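Naphthalene dioxygenase small subunit (Rhodococcus sp., PDB 2B1X) is the beta subunit of a Rieske non-heme iron naphthalene 1,2-dioxygenase, an oxygenase in which this chain probably has a mainly structural part. Local coordinates at residues Ala23-Leu26 and Arg32-Leu35. Residues are numbered along the deposited sequence; the frame is centred on the assembly and turned at random.
Sequences AELL and REWL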
loop_
_atom_site.group_PDB
_atom_site.type_symbol
_atom_site.label_atom_id
_atom_site.label_comp_id
_atom_site.label_asym_id
_atom_site.label_seq_id
_atom_site.Cartn_x
_atom_site.Cartn_y
_atom_site.Cartn_z
ATOM N N ALA B 23 -18.075 20.379 7.791
ATOM C CA ALA B 23 -16.874 19.537 7.754
ATOM C C ALA B 23 -15.936 19.791 8.951
ATOM O O ALA B 23 -15.392 18.857 9.544
ATOM C CB ALA B 23 -16.119 19.750 6.433
ATOM N N GLU B 24 -15.726 21.057 9.278
ATOM C CA GLU B 24 -14.921 21.438 10.435
ATOM C C GLU B 24 -15.417 20.846 11.738
ATOM O O GLU B 24 -14.615 20.346 12.534
ATOM C CB GLU B 24 -14.827 22.968 10.564
ATOM C CG GLU B 24 -13.971 23.440 11.733
ATOM C CD GLU B 24 -14.032 24.935 11.943
ATOM O OE1 GLU B 24 -13.675 25.687 11.020
ATOM O OE2 GLU B 24 -14.452 25.375 13.037
ATOM N N LEU B 25 -16.726 20.933 11.978
ATOM C CA LEU B 25 -17.336 20.323 13.160
ATOM C C LEU B 25 -17.057 18.821 13.172
ATOM O O LEU B 25 -16.611 18.289 14.189
ATOM C CB LEU B 25 -18.855 20.577 13.191
ATOM C CG LEU B 25 -19.448 21.967 13.491
ATOM C CD1 LEU B 25 -20.983 21.892 13.595
ATOM C CD2 LEU B 25 -18.899 22.568 14.804
ATOM N N LEU B 26 -17.298 18.143 12.048
ATOM C CA LEU B 26 -17.063 16.690 11.990
ATOM C C LEU B 26 -15.592 16.365 12.279
ATOM O O LEU B 26 -15.288 15.461 13.058
ATOM C CB LEU B 26 -17.440 16.108 10.605
ATOM C CG LEU B 26 -18.838 15.492 10.335
ATOM C CD1 LEU B 26 -19.749 15.415 11.546
ATOM C CD2 LEU B 26 -19.568 16.189 9.196
ATOM N N ARG B 32 -22.445 16.660 18.618
ATOM C CA ARG B 32 -23.650 17.250 19.190
ATOM C C ARG B 32 -23.988 18.541 18.441
ATOM O O ARG B 32 -25.137 18.763 18.053
ATOM C CB ARG B 32 -23.443 17.489 20.693
ATOM C CG ARG B 32 -24.621 18.145 21.439
ATOM C CD ARG B 32 -25.963 17.487 21.204
ATOM N NE ARG B 32 -26.021 16.097 21.648
ATOM C CZ ARG B 32 -27.103 15.320 21.533
ATOM N NH1 ARG B 32 -28.227 15.809 21.003
ATOM N NH2 ARG B 32 -27.071 14.064 21.957
ATOM N N GLU B 33 -22.970 19.361 18.198
ATOM C CA GLU B 33 -23.126 20.562 17.375
ATOM C C GLU B 33 -23.556 20.248 15.954
ATOM O O GLU B 33 -24.384 20.947 15.409
ATOM C CB GLU B 33 -21.837 21.381 17.339
ATOM C CG GLU B 33 -21.503 21.997 18.686
ATOM C CD GLU B 33 -20.394 23.032 18.604
ATOM O OE1 GLU B 33 -20.439 23.908 17.699
ATOM O OE2 GLU B 33 -19.476 22.971 19.456
ATOM N N TRP B 34 -22.974 19.210 15.360
ATOM C CA TRP B 34 -23.343 18.804 14.012
ATOM C C TRP B 34 -24.819 18.386 13.973
ATOM O O TRP B 34 -25.548 18.721 13.029
ATOM C CB TRP B 34 -22.450 17.662 13.523
ATOM C CG TRP B 34 -22.814 17.195 12.143
ATOM C CD1 TRP B 34 -22.365 17.703 10.943
ATOM C CD2 TRP B 34 -23.723 16.159 11.817
ATOM N NE1 TRP B 34 -22.936 17.017 9.898
ATOM C CE2 TRP B 34 -23.779 16.067 10.404
ATOM C CE3 TRP B 34 -24.496 15.272 12.575
ATOM C CZ2 TRP B 34 -24.577 15.117 9.733
ATOM C CZ3 TRP B 34 -25.312 14.338 11.900
ATOM C CH2 TRP B 34 -25.337 14.273 10.500
ATOM N N LEU B 35 -25.255 17.658 15.000
ATOM C CA LEU B 35 -26.622 17.172 15.044
ATOM C C LEU B 35 -27.652 18.317 14.953
ATOM O O LEU B 35 -28.730 18.129 14.408
ATOM C CB LEU B 35 -26.847 16.297 16.286
ATOM C CG LEU B 35 -28.093 15.399 16.266
ATOM C CD1 LEU B 35 -28.063 14.417 15.076
ATOM C CD2 LEU B 35 -28.263 14.671 17.590
#
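Leu25 and Leu26, near the end of helix 10-27, receive Glu33 and Trp34 from the short helix 31-35, and no hydrogen bond links the two segments. The backbones come closest at Leu25 and Trp34, whose CA atoms lie 6.3 Å apart. Leu25 points at the second helix and divides its two methyls between neighbouring residues. Its CD1 rests against the backbone, 3.8 Å from Trp34 N, while CD2 lies 3.5 Å from Glu33 OE1, and both methyls also meet Glu33 CB. The glutamate crosses the leucine at about a right angle, at the exposed margin of the contact.

Leu26, the next residue, turns both methyls to the pyrrole part of the Trp34 indole. CD1 sits over one face in a CH-pi contact, 3.7 Å from the centroid of the five-membered ring and 20° off its normal; CD2 lies above the same face but displaced past its nitrogen-bearing rim, 3.5 Å from Trp34 NE1. The indole reaches this position because Trp34 CG lies anti to the backbone N (chi1 179°). Its NE1 hydrogen bonds to Glu22 OE2, one turn before Leu26, which ties the buried polar atom of the ring to the first helix. Ile171 touches both Leu26 and Trp34, and Met74 of helix 71-81 also packs on the indole. With an alanine in place of Trp34, Leu26 would probably lose the ring under its methyls and Glu22 its indole N-H partner.

Two consecutive helices joined by a short connection pack against each other here, as part of the helical layer beside the curved mixed sheet in the NTF2-like alpha+beta fold of ring-hydroxylating dioxygenase beta subunits.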